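Long-range contact in putative fructose-aminoacid-6-phosphate deglycase (Bacillus subtilis, PDB 3EUA), which breaks down various fructosamine 6-phosphates, yielding glucose 6-phosphate and the free amino acid: residues L72-N86 / G101-L115. Residues are numbered along the deposited sequence; the frame is centred on the assembly and turned at random.
Sequences LGEKSLVILCSHSGN and GALTIAMTFKPESPL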
loop_
_atom_site.group_PDB
_atom_site.type_symbol
_atom_site.label_atom_id
_atom_site.label_comp_id
_atom_site.label_asym_id
_atom_site.label_seq_id
_atom_site.Cartn_x
_atom_site.Cartn_y
_atom_site.Cartn_z
ATOM N N LEU A 72 15.655 11.684 2.004
ATOM C CA LEU A 72 16.694 10.757 1.558
ATOM C C LEU A 72 18.027 11.482 1.537
ATOM O O LEU A 72 18.169 12.506 0.871
ATOM C CB LEU A 72 16.419 10.232 0.144
ATOM C CG LEU A 72 17.465 9.301 -0.508
ATOM C CD1 LEU A 72 17.671 8.080 0.310
ATOM C CD2 LEU A 72 17.041 8.939 -1.940
ATOM N N GLY A 73 19.023 10.928 2.223
ATOM C CA GLY A 73 20.327 11.550 2.248
ATOM C C GLY A 73 21.366 10.798 3.044
ATOM O O GLY A 73 21.278 9.598 3.224
ATOM N N GLU A 74 22.334 11.541 3.571
ATOM C CA GLU A 74 23.456 10.963 4.317
ATOM C C GLU A 74 23.106 10.210 5.587
ATOM O O GLU A 74 23.912 9.407 6.058
ATOM C CB GLU A 74 24.477 12.040 4.650
ATOM C CG GLU A 74 25.205 12.563 3.409
ATOM C CD GLU A 74 26.128 13.726 3.717
ATOM O OE1 GLU A 74 25.853 14.438 4.721
ATOM O OE2 GLU A 74 27.122 13.939 2.956
ATOM N N LYS A 75 21.935 10.466 6.148
ATOM C CA LYS A 75 21.510 9.759 7.353
ATOM C C LYS A 75 20.504 8.666 7.006
ATOM O O LYS A 75 19.816 8.170 7.887
ATOM C CB LYS A 75 20.915 10.723 8.359
ATOM C CG LYS A 75 21.925 11.764 8.846
ATOM C CD LYS A 75 21.222 12.821 9.652
ATOM C CE LYS A 75 22.201 13.800 10.218
ATOM N NZ LYS A 75 21.430 14.776 11.043
ATOM N N SER A 76 20.434 8.276 5.726
ATOM C CA SER A 76 19.508 7.230 5.267
ATOM C C SER A 76 20.206 5.903 5.034
ATOM O O SER A 76 21.333 5.878 4.598
ATOM C CB SER A 76 18.845 7.629 3.926
ATOM O OG SER A 76 18.056 8.816 4.001
ATOM N N LEU A 77 19.479 4.819 5.305
ATOM C CA LEU A 77 19.875 3.469 5.010
ATOM C C LEU A 77 18.849 3.002 3.982
ATOM O O LEU A 77 17.624 3.147 4.233
ATOM C CB LEU A 77 19.721 2.583 6.228
ATOM C CG LEU A 77 19.941 1.087 6.058
ATOM C CD1 LEU A 77 21.318 0.829 5.493
ATOM C CD2 LEU A 77 19.718 0.351 7.405
ATOM N N VAL A 78 19.300 2.485 2.840
ATOM C CA VAL A 78 18.379 1.991 1.814
ATOM C C VAL A 78 18.668 0.500 1.633
ATOM O O VAL A 78 19.789 0.110 1.380
ATOM C CB VAL A 78 18.485 2.803 0.520
ATOM C CG1 VAL A 78 17.522 2.283 -0.542
ATOM C CG2 VAL A 78 18.184 4.292 0.796
ATOM N N ILE A 79 17.650 -0.325 1.818
ATOM C CA ILE A 79 17.780 -1.751 1.687
ATOM C C ILE A 79 17.073 -2.125 0.393
ATOM O O ILE A 79 15.870 -1.836 0.243
ATOM C CB ILE A 79 17.122 -2.504 2.858
ATOM C CG1 ILE A 79 17.782 -2.145 4.190
ATOM C CG2 ILE A 79 17.215 -4.033 2.630
ATOM C CD1 ILE A 79 17.089 -2.707 5.391
ATOM N N LEU A 80 17.825 -2.722 -0.535
ATOM C CA LEU A 80 17.288 -3.122 -1.832
ATOM C C LEU A 80 17.359 -4.636 -2.039
ATOM O O LEU A 80 18.173 -5.338 -1.415
ATOM C CB LEU A 80 17.997 -2.386 -2.981
ATOM C CG LEU A 80 18.074 -0.863 -2.823
ATOM C CD1 LEU A 80 19.489 -0.400 -2.370
ATOM C CD2 LEU A 80 17.683 -0.206 -4.108
ATOM N N CYS A 81 16.495 -5.142 -2.907
ATOM C CA CYS A 81 16.492 -6.558 -3.214
ATOM C C CYS A 81 16.091 -6.802 -4.661
ATOM O O CYS A 81 15.170 -6.162 -5.174
ATOM C CB CYS A 81 15.542 -7.294 -2.286
ATOM S SG CYS A 81 15.585 -9.069 -2.568
ATOM N N SER A 82 16.798 -7.723 -5.299
ATOM C CA SER A 82 16.536 -8.173 -6.658
ATOM C C SER A 82 17.124 -9.559 -6.766
ATOM O O SER A 82 18.326 -9.725 -6.571
ATOM C CB SER A 82 17.204 -7.287 -7.710
ATOM O OG SER A 82 17.016 -7.841 -9.020
ATOM N N HIS A 83 16.330 -10.530 -7.169
ATOM C CA HIS A 83 16.820 -11.883 -7.259
ATOM C C HIS A 83 17.964 -12.022 -8.261
ATOM O O HIS A 83 19.079 -12.405 -7.934
ATOM C CB HIS A 83 15.651 -12.773 -7.624
ATOM C CG HIS A 83 15.996 -14.214 -7.605
ATOM N ND1 HIS A 83 16.093 -14.927 -6.434
ATOM C CD2 HIS A 83 16.324 -15.064 -8.598
ATOM C CE1 HIS A 83 16.424 -16.170 -6.714
ATOM N NE2 HIS A 83 16.573 -16.281 -8.019
ATOM N N SER A 84 17.689 -11.648 -9.496
ATOM C CA SER A 84 18.690 -11.724 -10.547
ATOM C C SER A 84 19.741 -10.658 -10.382
ATOM O O SER A 84 20.840 -10.792 -10.890
ATOM C CB SER A 84 18.047 -11.502 -11.931
ATOM O OG SER A 84 17.569 -10.149 -12.128
ATOM N N GLY A 85 19.382 -9.569 -9.706
ATOM C CA GLY A 85 20.268 -8.431 -9.552
ATOM C C GLY A 85 20.296 -7.570 -10.823
ATOM O O GLY A 85 21.092 -6.633 -10.917
ATOM N N ASN A 86 19.420 -7.877 -11.783
ATOM C CA ASN A 86 19.345 -7.154 -13.055
ATOM C C ASN A 86 18.162 -6.186 -13.152
ATOM O O ASN A 86 18.145 -5.353 -14.055
ATOM C CB ASN A 86 19.223 -8.114 -14.249
ATOM C CG ASN A 86 20.507 -8.868 -14.573
ATOM O OD1 ASN A 86 21.628 -8.423 -14.291
ATOM N ND2 ASN A 86 20.343 -10.012 -15.239
ATOM N N GLY A 101 24.252 10.093 -1.000
ATOM C CA GLY A 101 25.000 9.891 0.245
ATOM C C GLY A 101 24.413 8.832 1.173
ATOM O O GLY A 101 24.902 8.618 2.273
ATOM N N ALA A 102 23.377 8.134 0.734
ATOM C CA ALA A 102 22.779 7.105 1.573
ATOM C C ALA A 102 23.657 5.851 1.652
ATOM O O ALA A 102 24.462 5.569 0.752
ATOM C CB ALA A 102 21.385 6.732 1.065
ATOM N N LEU A 103 23.510 5.141 2.773
ATOM C CA LEU A 103 24.164 3.869 2.994
ATOM C C LEU A 103 23.260 2.861 2.290
ATOM O O LEU A 103 22.051 2.838 2.531
ATOM C CB LEU A 103 24.245 3.559 4.488
ATOM C CG LEU A 103 24.804 2.205 4.932
ATOM C CD1 LEU A 103 26.237 2.018 4.463
ATOM C CD2 LEU A 103 24.688 2.112 6.457
ATOM N N THR A 104 23.828 2.050 1.402
ATOM C CA THR A 104 23.052 1.088 0.636
ATOM C C THR A 104 23.496 -0.341 0.829
ATOM O O THR A 104 24.688 -0.643 0.810
ATOM C CB THR A 104 23.121 1.391 -0.900
ATOM O OG1 THR A 104 24.475 1.464 -1.334
ATOM C CG2 THR A 104 22.424 2.690 -1.219
ATOM N N ILE A 105 22.511 -1.217 1.002
ATOM C CA ILE A 105 22.768 -2.629 1.122
ATOM C C ILE A 105 21.775 -3.333 0.199
ATOM O O ILE A 105 20.582 -3.092 0.286
ATOM C CB ILE A 105 22.645 -3.127 2.564
ATOM C CG1 ILE A 105 22.922 -4.634 2.587
ATOM C CG2 ILE A 105 21.246 -2.770 3.119
ATOM C CD1 ILE A 105 23.281 -5.238 3.947
ATOM N N ALA A 106 22.288 -4.179 -0.692
ATOM C CA ALA A 106 21.478 -4.902 -1.622
ATOM C C ALA A 106 21.528 -6.386 -1.343
ATOM O O ALA A 106 22.603 -6.924 -1.048
ATOM C CB ALA A 106 21.986 -4.620 -3.064
HETATM N N MSE A 107 20.351 -7.017 -1.391
HETATM C CA MSE A 107 20.220 -8.438 -1.287
HETATM C C MSE A 107 20.007 -8.974 -2.703
HETATM O O MSE A 107 19.311 -8.342 -3.508
HETATM C CB MSE A 107 19.024 -8.801 -0.457
HETATM C CG MSE A 107 19.067 -8.254 0.925
HETATM SE SE MSE A 107 17.423 -8.759 1.831
HETATM C CE MSE A 107 17.648 -10.466 1.680
ATOM N N THR A 108 20.623 -10.108 -3.036
ATOM C CA THR A 108 20.455 -10.693 -4.326
ATOM C C THR A 108 20.871 -12.163 -4.292
ATOM O O THR A 108 21.511 -12.612 -3.351
ATOM C CB THR A 108 21.283 -9.900 -5.349
ATOM O OG1 THR A 108 21.021 -10.391 -6.663
ATOM C CG2 THR A 108 22.818 -9.955 -5.019
ATOM N N PHE A 109 20.470 -12.908 -5.306
ATOM C CA PHE A 109 20.887 -14.290 -5.463
ATOM C C PHE A 109 22.166 -14.310 -6.319
ATOM O O PHE A 109 22.911 -15.292 -6.305
ATOM C CB PHE A 109 19.730 -15.066 -6.112
ATOM C CG PHE A 109 19.989 -16.532 -6.315
ATOM C CD1 PHE A 109 20.172 -17.354 -5.232
ATOM C CD2 PHE A 109 19.968 -17.096 -7.599
ATOM C CE1 PHE A 109 20.385 -18.721 -5.404
ATOM C CE2 PHE A 109 20.166 -18.435 -7.781
ATOM C CZ PHE A 109 20.384 -19.260 -6.675
ATOM N N LYS A 110 22.448 -13.204 -7.012
ATOM C CA LYS A 110 23.612 -13.121 -7.912
ATOM C C LYS A 110 24.591 -12.004 -7.546
ATOM O O LYS A 110 24.343 -10.846 -7.854
ATOM C CB LYS A 110 23.118 -12.997 -9.336
ATOM C CG LYS A 110 22.233 -14.171 -9.654
ATOM C CD LYS A 110 22.026 -14.372 -11.085
ATOM C CE LYS A 110 21.103 -15.535 -11.299
ATOM N NZ LYS A 110 21.017 -15.825 -12.722
ATOM N N PRO A 111 25.683 -12.351 -6.837
ATOM C CA PRO A 111 26.710 -11.373 -6.469
ATOM C C PRO A 111 27.513 -10.652 -7.589
ATOM O O PRO A 111 28.101 -9.622 -7.279
ATOM C CB PRO A 111 27.638 -12.164 -5.526
ATOM C CG PRO A 111 27.401 -13.569 -5.854
ATOM C CD PRO A 111 25.949 -13.655 -6.193
ATOM N N GLU A 112 27.516 -11.135 -8.832
ATOM C CA GLU A 112 28.242 -10.474 -9.917
ATOM C C GLU A 112 27.277 -9.573 -10.723
ATOM O O GLU A 112 27.624 -9.051 -11.787
ATOM C CB GLU A 112 28.881 -11.580 -10.791
ATOM C CG GLU A 112 29.722 -12.646 -9.994
ATOM C CD GLU A 112 30.111 -13.980 -10.792
ATOM O OE1 GLU A 112 30.159 -15.079 -10.125
ATOM O OE2 GLU A 112 30.339 -13.945 -12.041
ATOM N N SER A 113 26.080 -9.348 -10.190
ATOM C CA SER A 113 25.058 -8.573 -10.882
ATOM C C SER A 113 25.238 -7.070 -10.819
ATOM O O SER A 113 25.939 -6.573 -9.949
ATOM C CB SER A 113 23.724 -8.888 -10.238
ATOM O OG SER A 113 23.710 -8.418 -8.906
ATOM N N PRO A 114 24.614 -6.336 -11.759
ATOM C CA PRO A 114 24.592 -4.872 -11.756
ATOM C C PRO A 114 24.132 -4.250 -10.414
ATOM O O PRO A 114 24.696 -3.257 -9.983
ATOM C CB PRO A 114 23.618 -4.555 -12.877
ATOM C CG PRO A 114 23.782 -5.654 -13.809
ATOM C CD PRO A 114 23.967 -6.870 -12.963
ATOM N N LEU A 115 23.140 -4.826 -9.745
ATOM C CA LEU A 115 22.696 -4.295 -8.454
ATOM C C LEU A 115 23.826 -4.397 -7.424
ATOM O O LEU A 115 24.093 -3.449 -6.667
ATOM C CB LEU A 115 21.464 -5.040 -7.941
ATOM C CG LEU A 115 20.971 -4.647 -6.539
ATOM C CD1 LEU A 115 20.706 -3.095 -6.385
ATOM C CD2 LEU A 115 19.734 -5.461 -6.243
#
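T108 OG1 sits between two successive carbonyls at the C-terminal side of segment 72-86, 2.8 Å from S82 O and 3.1 Å from H83 O; its one proton can serve either. The hydroxyl gets there because it stands anti to the T108 backbone N (chi1 -174°). This is the C-terminal edge of a parallel pair in the first SIS domain: strand 76-82, helix 88-99 and strand 103-108 make a beta-alpha-beta unit of the five-stranded sheet. Six backbone bonds knit the strands together, the first joining L103 N with S76 O, the last S82 N with M107 O. On one face L77 and L103 run side by side, L77 CD1 lying 3.7 Å from L103 CD2, and I79 CG1 meets I105 CG2 the same way; helix 137-153 packs on L77, I105 and M107. The other face carries V78 and L80, with L115 reaching in from the start of helix 114-118 to press CD2 against S82 CB.

H83 O accepts F109 N at 3.0 Å, whichever carbonyl the T108 proton serves. The rings of H83 and F109 are nearly parallel, 11° apart, but slid so far that they barely overlap; instead F109 CB lies over the imidazole face, a CH-pi contact 3.7 Å from its centroid. H83 ND1 is hydrogen-bonded to Y125 OH, and W127 meets both rings obliquely. G85, with positive phi (78°), brings its CA within 3.5 Å of S113 OG, which donates to K110 O (2.7 Å), and the G85 carbonyl O accepts L115 N at 3.0 Å.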